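Major pepsin inhibitor 3 (Ascaris suum, PDB 1F32) inhibits the aspartic protease pepsin as a secreted, disulfide-bonded protein of the I33 family of protease inhibitors. Local coordinates at residues Phe2-Ser7 with Phe74-Cys79; His101-Thr106 with Pro142-Thr147; Ala23-Thr28 with Ile88-Val93; Ile12-Asp17 with Glu40-Val45. All coordinates share one frame; numbering follows the deposited sequence.

Contact 1 of 4, residues Phe2-Ser7 with Phe74-Cys79; sequences FLFSMS and FNFVGC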
# COMPACT_ATOMS: atom_id res chain seq x y z
N PHE A 2 5.15 -17.51 -3.04
CA PHE A 2 6.29 -17.25 -2.13
C PHE A 2 5.74 -16.76 -0.79
O PHE A 2 4.53 -16.72 -0.58
CB PHE A 2 7.22 -16.19 -2.73
CG PHE A 2 8.67 -16.40 -2.41
CD1 PHE A 2 9.34 -17.53 -2.88
CD2 PHE A 2 9.36 -15.47 -1.64
CE1 PHE A 2 10.68 -17.73 -2.58
CE2 PHE A 2 10.71 -15.67 -1.34
CZ PHE A 2 11.37 -16.80 -1.81
N LEU A 3 6.64 -16.37 0.11
CA LEU A 3 6.22 -15.89 1.42
C LEU A 3 6.56 -14.41 1.60
O LEU A 3 6.35 -13.83 2.65
CB LEU A 3 6.86 -16.73 2.52
CG LEU A 3 8.38 -16.78 2.70
CD1 LEU A 3 8.69 -17.93 3.65
CD2 LEU A 3 9.09 -16.99 1.39
N PHE A 4 7.08 -13.81 0.53
CA PHE A 4 7.46 -12.42 0.58
C PHE A 4 7.50 -11.79 -0.80
O PHE A 4 7.84 -12.45 -1.79
CB PHE A 4 8.85 -12.31 1.23
CG PHE A 4 9.41 -10.92 1.27
CD1 PHE A 4 8.86 -9.95 2.10
CD2 PHE A 4 10.51 -10.59 0.48
CE1 PHE A 4 9.40 -8.67 2.14
CE2 PHE A 4 11.06 -9.31 0.51
CZ PHE A 4 10.50 -8.35 1.35
N SER A 5 7.10 -10.52 -0.87
CA SER A 5 7.15 -9.77 -2.11
C SER A 5 7.29 -8.32 -1.67
O SER A 5 6.81 -7.94 -0.59
CB SER A 5 5.89 -9.97 -2.96
OG SER A 5 4.80 -9.22 -2.46
N MET A 6 7.97 -7.53 -2.49
CA MET A 6 8.16 -6.12 -2.18
C MET A 6 8.08 -5.29 -3.44
O MET A 6 8.42 -5.77 -4.53
CB MET A 6 9.52 -5.90 -1.51
CG MET A 6 10.71 -6.06 -2.45
SD MET A 6 12.29 -5.71 -1.65
CE MET A 6 13.04 -7.34 -1.68
N SER A 7 7.66 -4.05 -3.31
CA SER A 7 7.57 -3.16 -4.46
C SER A 7 7.69 -1.69 -4.06
O SER A 7 7.60 -1.33 -2.89
CB SER A 7 6.25 -3.38 -5.20
OG SER A 7 5.15 -3.33 -4.32
N PHE A 74 5.67 -3.97 1.47
CA PHE A 74 6.23 -5.27 1.81
C PHE A 74 5.03 -6.17 2.11
O PHE A 74 4.16 -5.83 2.91
CB PHE A 74 7.12 -5.17 3.05
CG PHE A 74 8.34 -4.30 2.87
CD1 PHE A 74 9.40 -4.71 2.07
CD2 PHE A 74 8.44 -3.08 3.55
CE1 PHE A 74 10.56 -3.92 1.94
CE2 PHE A 74 9.59 -2.28 3.43
CZ PHE A 74 10.65 -2.71 2.62
N ASN A 75 4.98 -7.32 1.46
CA ASN A 75 3.88 -8.26 1.64
C ASN A 75 4.36 -9.56 2.28
O ASN A 75 5.21 -10.25 1.71
CB ASN A 75 3.24 -8.52 0.30
CG ASN A 75 2.80 -7.24 -0.37
OD1 ASN A 75 1.95 -6.53 0.14
ND2 ASN A 75 3.41 -6.92 -1.52
N PHE A 76 3.82 -9.87 3.45
CA PHE A 76 4.18 -11.08 4.19
C PHE A 76 2.97 -12.00 4.25
O PHE A 76 1.90 -11.64 3.79
CB PHE A 76 4.56 -10.72 5.63
CG PHE A 76 5.59 -9.64 5.73
CD1 PHE A 76 6.94 -9.92 5.55
CD2 PHE A 76 5.21 -8.33 5.98
CE1 PHE A 76 7.90 -8.89 5.62
CE2 PHE A 76 6.14 -7.30 6.05
CZ PHE A 76 7.49 -7.58 5.87
N VAL A 77 3.17 -13.18 4.81
CA VAL A 77 2.08 -14.13 4.97
C VAL A 77 1.27 -13.62 6.16
O VAL A 77 1.75 -13.63 7.30
CB VAL A 77 2.58 -15.55 5.29
CG1 VAL A 77 1.40 -16.45 5.66
CG2 VAL A 77 3.32 -16.12 4.10
N GLY A 78 0.06 -13.14 5.89
CA GLY A 78 -0.78 -12.66 6.96
C GLY A 78 -0.95 -11.16 7.01
O GLY A 78 -1.91 -10.66 7.59
N CYS A 79 -0.01 -10.42 6.42
CA CYS A 79 -0.13 -8.97 6.45
C CYS A 79 0.78 -8.22 5.49
O CYS A 79 1.69 -8.81 4.89
CB CYS A 79 0.09 -8.48 7.88
SG CYS A 79 1.78 -8.17 8.49
O HOH W 1 5.91 -13.97 5.41

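Contact 2 of 4, residues His101-Thr106 with Pro142-Thr147; sequences HAEVQT and PPSFCT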
# COMPACT_ATOMS: atom_id res chain seq x y z
N HIS A 101 9.80 -1.78 12.31
CA HIS A 101 10.76 -1.66 11.23
C HIS A 101 11.89 -2.66 11.43
O HIS A 101 12.42 -3.22 10.48
CB HIS A 101 11.31 -0.23 11.17
CG HIS A 101 10.36 0.77 10.58
ND1 HIS A 101 9.77 1.77 11.32
CD2 HIS A 101 9.90 0.92 9.31
CE1 HIS A 101 8.99 2.49 10.54
NE2 HIS A 101 9.05 1.99 9.32
N ALA A 102 12.25 -2.88 12.69
CA ALA A 102 13.31 -3.81 13.02
C ALA A 102 12.89 -5.22 12.61
O ALA A 102 13.70 -5.98 12.10
CB ALA A 102 13.60 -3.77 14.52
N GLU A 103 11.61 -5.55 12.79
CA GLU A 103 11.16 -6.87 12.41
C GLU A 103 11.17 -7.04 10.90
O GLU A 103 11.43 -8.15 10.41
CB GLU A 103 9.75 -7.14 12.93
CG GLU A 103 9.67 -7.40 14.41
CD GLU A 103 8.47 -8.24 14.74
OE1 GLU A 103 8.54 -9.48 14.59
OE2 GLU A 103 7.45 -7.65 15.14
N VAL A 104 10.89 -5.96 10.18
CA VAL A 104 10.89 -6.01 8.72
C VAL A 104 12.30 -6.32 8.23
O VAL A 104 12.48 -7.17 7.38
CB VAL A 104 10.43 -4.66 8.10
CG1 VAL A 104 10.66 -4.68 6.59
CG2 VAL A 104 8.96 -4.42 8.41
N GLN A 105 13.30 -5.63 8.77
CA GLN A 105 14.66 -5.89 8.33
C GLN A 105 15.14 -7.29 8.74
O GLN A 105 15.87 -7.94 7.99
CB GLN A 105 15.59 -4.80 8.87
CG GLN A 105 16.43 -4.08 7.79
CD GLN A 105 15.79 -4.06 6.40
OE1 GLN A 105 14.73 -3.49 6.18
NE2 GLN A 105 16.46 -4.70 5.45
N THR A 106 14.73 -7.76 9.91
CA THR A 106 15.11 -9.10 10.35
C THR A 106 14.51 -10.10 9.38
O THR A 106 15.15 -11.06 8.99
CB THR A 106 14.60 -9.43 11.77
OG1 THR A 106 15.30 -8.62 12.72
CG2 THR A 106 14.84 -10.92 12.11
N PRO A 142 6.52 -15.06 9.57
CA PRO A 142 6.24 -13.66 9.26
C PRO A 142 6.50 -12.76 10.48
O PRO A 142 6.56 -13.24 11.62
CB PRO A 142 4.78 -13.68 8.82
CG PRO A 142 4.23 -14.88 9.53
CD PRO A 142 5.32 -15.90 9.44
N PRO A 143 6.71 -11.46 10.24
CA PRO A 143 6.96 -10.54 11.36
C PRO A 143 5.86 -10.74 12.39
O PRO A 143 4.71 -11.00 12.03
CB PRO A 143 6.91 -9.16 10.71
CG PRO A 143 7.45 -9.43 9.33
CD PRO A 143 6.78 -10.76 8.95
N SER A 144 6.21 -10.63 13.67
CA SER A 144 5.22 -10.83 14.72
C SER A 144 4.05 -9.86 14.62
O SER A 144 2.94 -10.19 15.04
CB SER A 144 5.87 -10.73 16.10
OG SER A 144 6.39 -9.44 16.33
N PHE A 145 4.28 -8.68 14.05
CA PHE A 145 3.20 -7.72 13.94
C PHE A 145 2.10 -8.14 12.97
O PHE A 145 1.04 -7.50 12.91
CB PHE A 145 3.73 -6.32 13.60
CG PHE A 145 4.53 -6.24 12.32
CD1 PHE A 145 3.96 -6.55 11.09
CD2 PHE A 145 5.85 -5.78 12.34
CE1 PHE A 145 4.67 -6.40 9.91
CE2 PHE A 145 6.57 -5.63 11.17
CZ PHE A 145 5.98 -5.94 9.94
N CYS A 146 2.32 -9.21 12.22
CA CYS A 146 1.32 -9.70 11.29
C CYS A 146 0.19 -10.41 12.05
O CYS A 146 -0.84 -10.72 11.47
CB CYS A 146 1.93 -10.67 10.30
SG CYS A 146 2.62 -10.00 8.74
N THR A 147 0.40 -10.66 13.34
CA THR A 147 -0.60 -11.33 14.17
C THR A 147 -1.38 -10.40 15.11
O THR A 147 -0.79 -9.65 15.88
CB THR A 147 0.05 -12.45 15.01
OG1 THR A 147 0.60 -13.44 14.13
CG2 THR A 147 -0.99 -13.12 15.93

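Contact 3 of 4, residues Ala23-Thr28 with Ile88-Val93; sequences ANLPWT and IDQKYV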
# COMPACT_ATOMS: atom_id res chain seq x y z
N ALA A 23 -2.83 0.50 -3.77
CA ALA A 23 -2.42 -0.90 -3.84
C ALA A 23 -3.52 -1.74 -3.20
O ALA A 23 -3.24 -2.76 -2.56
CB ALA A 23 -1.10 -1.10 -3.11
N ASN A 24 -4.76 -1.31 -3.38
CA ASN A 24 -5.93 -2.01 -2.84
C ASN A 24 -6.06 -1.96 -1.33
O ASN A 24 -6.88 -2.67 -0.75
CB ASN A 24 -5.93 -3.48 -3.29
CG ASN A 24 -6.26 -3.64 -4.75
OD1 ASN A 24 -5.70 -4.51 -5.43
ND2 ASN A 24 -7.19 -2.82 -5.25
N LEU A 25 -5.25 -1.13 -0.68
CA LEU A 25 -5.32 -1.00 0.77
C LEU A 25 -5.96 0.35 1.14
O LEU A 25 -5.72 1.36 0.47
CB LEU A 25 -3.90 -1.11 1.36
CG LEU A 25 -3.26 -2.49 1.10
CD1 LEU A 25 -1.86 -2.51 1.64
CD2 LEU A 25 -4.10 -3.57 1.78
N PRO A 26 -6.79 0.38 2.20
CA PRO A 26 -7.46 1.62 2.64
C PRO A 26 -6.48 2.58 3.31
O PRO A 26 -6.31 2.58 4.53
CB PRO A 26 -8.54 1.10 3.59
CG PRO A 26 -7.90 -0.11 4.18
CD PRO A 26 -7.25 -0.77 3.00
N TRP A 27 -5.85 3.40 2.48
CA TRP A 27 -4.83 4.35 2.91
C TRP A 27 -5.32 5.47 3.83
O TRP A 27 -4.78 5.66 4.92
CB TRP A 27 -4.18 4.94 1.65
CG TRP A 27 -3.01 5.77 1.91
CD1 TRP A 27 -2.90 7.12 1.73
CD2 TRP A 27 -1.77 5.33 2.46
NE1 TRP A 27 -1.66 7.55 2.13
CE2 TRP A 27 -0.94 6.47 2.59
CE3 TRP A 27 -1.28 4.08 2.86
CZ2 TRP A 27 0.36 6.39 3.10
CZ3 TRP A 27 0.01 4.00 3.37
CH2 TRP A 27 0.82 5.15 3.48
N THR A 28 -6.31 6.23 3.37
CA THR A 28 -6.84 7.33 4.16
C THR A 28 -8.25 7.63 3.66
O THR A 28 -8.65 7.16 2.58
CB THR A 28 -5.96 8.59 4.02
OG1 THR A 28 -6.32 9.54 5.04
CG2 THR A 28 -6.16 9.25 2.67
N ILE A 88 -3.73 -5.63 8.07
CA ILE A 88 -3.99 -7.06 8.25
C ILE A 88 -5.40 -7.31 7.69
O ILE A 88 -6.34 -6.58 8.02
CB ILE A 88 -3.89 -7.46 9.73
CG1 ILE A 88 -2.42 -7.36 10.18
CG2 ILE A 88 -4.44 -8.88 9.93
CD1 ILE A 88 -2.21 -7.52 11.68
N ASP A 89 -5.54 -8.31 6.81
CA ASP A 89 -6.84 -8.59 6.19
C ASP A 89 -7.37 -7.33 5.50
O ASP A 89 -8.56 -7.02 5.56
CB ASP A 89 -7.86 -9.06 7.24
CG ASP A 89 -7.65 -10.50 7.64
OD1 ASP A 89 -7.61 -11.36 6.73
OD2 ASP A 89 -7.53 -10.78 8.86
N GLN A 90 -6.46 -6.61 4.85
CA GLN A 90 -6.77 -5.37 4.14
C GLN A 90 -7.38 -4.26 4.98
O GLN A 90 -8.15 -3.44 4.47
CB GLN A 90 -7.69 -5.65 2.95
CG GLN A 90 -6.96 -5.93 1.65
CD GLN A 90 -6.58 -7.38 1.49
OE1 GLN A 90 -5.72 -7.90 2.20
NE2 GLN A 90 -7.22 -8.04 0.53
N LYS A 91 -7.02 -4.23 6.26
CA LYS A 91 -7.52 -3.21 7.18
C LYS A 91 -6.37 -2.54 7.93
O LYS A 91 -5.46 -3.21 8.41
CB LYS A 91 -8.47 -3.83 8.19
CG LYS A 91 -9.69 -4.48 7.58
CD LYS A 91 -10.38 -5.34 8.61
CE LYS A 91 -11.58 -6.07 8.04
NZ LYS A 91 -12.18 -6.94 9.10
N TYR A 92 -6.40 -1.22 8.01
CA TYR A 92 -5.35 -0.49 8.72
C TYR A 92 -5.30 -0.90 10.18
O TYR A 92 -6.34 -0.97 10.83
CB TYR A 92 -5.61 1.02 8.64
CG TYR A 92 -4.69 1.86 9.50
CD1 TYR A 92 -3.36 2.10 9.11
CD2 TYR A 92 -5.15 2.46 10.67
CE1 TYR A 92 -2.53 2.93 9.88
CE2 TYR A 92 -4.33 3.28 11.44
CZ TYR A 92 -3.03 3.52 11.04
OH TYR A 92 -2.24 4.35 11.79
N VAL A 93 -4.10 -1.16 10.68
CA VAL A 93 -3.92 -1.53 12.09
C VAL A 93 -3.24 -0.39 12.83
O VAL A 93 -3.76 0.11 13.83
CB VAL A 93 -3.05 -2.80 12.26
CG1 VAL A 93 -2.87 -3.12 13.76
CG2 VAL A 93 -3.69 -3.98 11.54

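Contact 4 of 4, residues Ile12-Asp17 with Glu40-Val45; sequences ICTVKD and EFAARV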
# COMPACT_ATOMS: atom_id res chain seq x y z
N ILE A 12 -1.48 1.79 -7.83
CA ILE A 12 -2.77 2.24 -8.33
C ILE A 12 -3.50 2.92 -7.17
O ILE A 12 -3.56 2.39 -6.08
CB ILE A 12 -3.61 1.07 -8.86
CG1 ILE A 12 -2.94 0.49 -10.12
CG2 ILE A 12 -5.01 1.54 -9.22
CD1 ILE A 12 -3.54 -0.82 -10.57
N CYS A 13 -4.05 4.10 -7.43
CA CYS A 13 -4.76 4.84 -6.42
C CYS A 13 -6.14 5.20 -6.93
O CYS A 13 -6.28 5.59 -8.07
CB CYS A 13 -4.00 6.12 -6.08
SG CYS A 13 -4.77 7.12 -4.77
N THR A 14 -7.16 5.04 -6.09
CA THR A 14 -8.52 5.44 -6.47
C THR A 14 -9.32 5.73 -5.21
O THR A 14 -8.79 5.61 -4.10
CB THR A 14 -9.24 4.37 -7.31
OG1 THR A 14 -10.44 4.95 -7.87
CG2 THR A 14 -9.58 3.16 -6.46
N VAL A 15 -10.57 6.15 -5.37
CA VAL A 15 -11.41 6.47 -4.22
C VAL A 15 -12.81 5.87 -4.36
O VAL A 15 -13.38 5.92 -5.44
CB VAL A 15 -11.59 8.00 -4.05
CG1 VAL A 15 -12.37 8.30 -2.77
CG2 VAL A 15 -10.21 8.69 -4.02
N LYS A 16 -13.33 5.31 -3.28
CA LYS A 16 -14.69 4.75 -3.27
C LYS A 16 -15.33 5.11 -1.94
O LYS A 16 -14.81 4.75 -0.88
CB LYS A 16 -14.67 3.23 -3.42
CG LYS A 16 -16.08 2.63 -3.46
CD LYS A 16 -16.05 1.12 -3.69
CE LYS A 16 -17.45 0.56 -3.89
NZ LYS A 16 -17.44 -0.93 -4.07
N ASP A 17 -16.46 5.81 -1.99
CA ASP A 17 -17.17 6.24 -0.79
C ASP A 17 -16.22 6.98 0.17
O ASP A 17 -16.19 6.70 1.37
CB ASP A 17 -17.80 5.04 -0.07
CG ASP A 17 -18.92 4.40 -0.87
OD1 ASP A 17 -19.68 5.15 -1.54
OD2 ASP A 17 -19.06 3.16 -0.83
N GLU A 40 -13.96 13.53 -8.26
CA GLU A 40 -13.42 13.91 -9.56
C GLU A 40 -12.26 13.00 -9.92
O GLU A 40 -12.14 12.54 -11.06
CB GLU A 40 -12.94 15.36 -9.55
CG GLU A 40 -13.98 16.36 -9.10
CD GLU A 40 -13.50 17.79 -9.24
OE1 GLU A 40 -12.40 18.11 -8.74
OE2 GLU A 40 -14.24 18.61 -9.83
N PHE A 41 -11.38 12.75 -8.95
CA PHE A 41 -10.23 11.88 -9.20
C PHE A 41 -10.68 10.48 -9.56
O PHE A 41 -10.19 9.88 -10.53
CB PHE A 41 -9.34 11.80 -7.95
CG PHE A 41 -8.26 10.78 -8.05
CD1 PHE A 41 -7.42 10.73 -9.17
CD2 PHE A 41 -8.05 9.87 -7.02
CE1 PHE A 41 -6.39 9.80 -9.26
CE2 PHE A 41 -7.01 8.93 -7.10
CZ PHE A 41 -6.19 8.90 -8.23
N ALA A 42 -11.60 9.93 -8.78
CA ALA A 42 -12.08 8.58 -9.04
C ALA A 42 -12.63 8.47 -10.47
O ALA A 42 -12.42 7.47 -11.15
CB ALA A 42 -13.13 8.21 -8.03
N ALA A 43 -13.32 9.51 -10.91
CA ALA A 43 -13.90 9.53 -12.25
C ALA A 43 -12.80 9.51 -13.28
O ALA A 43 -12.87 8.81 -14.29
CB ALA A 43 -14.75 10.78 -12.42
N ARG A 44 -11.77 10.31 -13.01
CA ARG A 44 -10.61 10.43 -13.88
C ARG A 44 -9.90 9.07 -14.00
O ARG A 44 -9.50 8.67 -15.09
CB ARG A 44 -9.67 11.49 -13.29
CG ARG A 44 -8.54 11.94 -14.18
CD ARG A 44 -8.04 13.34 -13.78
NE ARG A 44 -7.40 13.37 -12.46
CZ ARG A 44 -7.85 14.06 -11.41
NH1 ARG A 44 -8.95 14.80 -11.51
NH2 ARG A 44 -7.19 14.02 -10.26
N VAL A 45 -9.76 8.37 -12.87
CA VAL A 45 -9.10 7.06 -12.86
C VAL A 45 -9.88 6.05 -13.69
O VAL A 45 -9.30 5.28 -14.47
CB VAL A 45 -8.96 6.51 -11.42
CG1 VAL A 45 -8.39 5.09 -11.45
CG2 VAL A 45 -8.03 7.40 -10.63

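Contact 1 of 4, residues Phe2-Ser7 with Phe74-Cys79
Ser5 pairs with Asn75 and Met6 with Phe74 where strands 5-8 and 72-76 run antiparallel, their short axes 4.8 Å apart at 165°, and strand 5-8 is an outermost strand of the five-stranded antiparallel sheet. Ser5 and Asn75 are the hydrogen-bonded pair: Asn75 N donates to Ser5 O at 2.8 Å, and Ser5 N returns a longer bond to Asn75 O. The pairing is repeated by the side chains, because Asn75 ND2 also reaches Ser5 OG at 2.8 Å, with the hydroxyl oxygen close to the amide plane. Asn75 OD1 is engaged by Ser80 OG, which leaves the amide little liberty to flip.

Met6 and Phe74, the non-hydrogen-bonded pair, meet on the other face, with Met6 CB 3.8 Å from Phe74 CD1. Phe4, its CG anti to the backbone N (chi1 176°), extends its ring alongside those of Phe74 and Phe76, and Phe74 CD1 lies at its edge. The Phe4 and Phe76 rings are mutually tilted, with CE1 to CE1 at 3.8 Å. Phe107 of helix 98-116 packs on Phe4 and, edge-to-face, on Phe76, while Arg108 lies against Phe74. The inhibitor's N-terminal strand is probably the part that pairs with pepsin at its active site.

Beyond the ladder, Leu3 CB touches Val77 CG2, and a water bridges the widening backbones, donating to Leu3 O at 2.8 Å and accepting from Val77 N at 2.9 Å.

Contact 2 of 4, residues His101-Thr106 with Pro142-Thr147
Glu103 OE1 receives the backbone N-H of Ser144 at 2.8 Å (159° at the hydrogen), a sound bond between helix 98-116 and the tail that follows it. The donor arrives on the syn side of the carboxylate, but about 33° out of its plane. Ser144 OG is also modelled beside Glu103 OE2, at a spacing so short that its position is doubtful. Reaching outward from the helix, the extended end of Glu103 thus meets the first residue of the 3-10 segment 144-146, while its CB rests 4.1 Å from Pro143 CB.

Beneath the carboxylate the contact turns apolar. The Phe145 ring has Pro143 CB above the centre of one face, 3.4 Å from the plane, and Val104 CG2 in plane at its edge, 3.7 Å from CZ. Its CG stands between the backbone N and the carbonyl carbon (chi1 58°), which turns the ring back over Pro143, with its edge against the helix. The same ring touches Phe76, Cys79 and Val81, so it lies between helix and sheet. With Cys146 bonded to Cys79, this is a disulfide-tethered C-terminal tail tucked between an alpha helix and an antiparallel sheet.

Contact 3 of 4, residues Ala23-Thr28 with Ile88-Val93
The pyrrolidine ring of Pro26 turns its CG-CD side to the carbonyl of Gln90, placing CD 3.2 Å and CG 3.4 Å from Gln90 O. Further along, CG approaches Lys91 CA and Tyr92 N at a looser 4.3 Å. Of the two other rings in this neighbourhood, that of Trp27 stands back from the contact and makes a cation-pi interaction with Lys85. Tyr92 sits at the margin, against Lys85 and Phe87, with its hydroxyl bonded to Asp95.

Below the proline, Leu25 and Gln90 cross at about a right angle. Leu25 CG points opposite its own carbonyl carbon (chi1 -63°), and the CD2 branch comes to 3.7 Å from Gln90 CG. That methylene also lies 4.0 Å from Asn24 O. The aliphatic part of Gln90, rather than its amide, therefore does the touching here. Leu25 also touches Phe87 of strand 85-88, and its side chain is buried.

The arrangement is one of two beta hairpins belonging to different sheets. Ile88 to Lys91 form a type I' turn, the tight two-residue connection between strands 85-88 and 91-95, closed by Lys91 N to Ile88 O at 3.0 Å and by the reciprocal bond. Strand 25-29, from the three-stranded sheet and kinked by an inverse gamma turn centred on Pro26, where Trp27 N makes a weak bond to Leu25 O, passes this turn. Across the join no hydrogen bond forms: Pro26 has no N-H to offer, and what faces Gln90 O is the CG-CD side of the proline ring.

Contact 4 of 4, residues Ile12-Asp17 with Glu40-Val45
Phe41 of helix 35-52 leans on Cys13, Thr14 and Val15, a case of an alpha helix laid obliquely over an edge strand of a three-stranded antiparallel sheet; the short axes approach to 7.1 Å at 123°. From CB, the side chain runs with CG anti to the backbone N (chi1 171°), which carries the ring toward strand 13-16. CD2 is the first ring atom to meet it, 3.9 Å from Val15 CG2 near the ring plane. CE2 comes near both Cys13 O and Cys13 SG, the sulfur 3.7 Å away in a sulfur-aromatic contact made at the ring edge. The tip, CZ, arrives at 3.3 Å from Cys13 O. Val45, one turn on, lays CG2 over one face of the same ring, offset toward the rim, and the ring also touches Pro63, Phe65 and Cys66, the disulfide partner of Cys13.

Alongside, Ala42 stands closest to the strand in backbone terms, opposite Val15, its CB 3.5 Å from Val15 O. Thr14 OG1 stays at van der Waals range from Val45 CG1. Val15 N, buried by this packing, has no hydrogen-bond partner in the model. Cys13 O, besides facing Phe41 CZ, lies 3.6 Å from Val45 CG2.

In the fold
The four contacts divide between two helix-and-sheet units. Contact 4 belongs to the three-stranded sheet and helix 35-52; contacts 1 and 2 belong to the five-stranded sheet and helix 98-116, with centres about 11 Å apart and joined by the Cys79-Cys146 disulfide. Contact 3 brings the two sheets together, its centre about 14 Å from that of contact 1 and about 16 Å from that of contact 4, whereas the centres of contacts 2 and 4 are about 31 Å apart. Along the chain, contact 4 lies wholly between the segments of contact 1, contact 3 alternates with both, and contact 2 comes last. The N-terminal strand thus joins the far sheet, so the two units are interlinked by the chain itself.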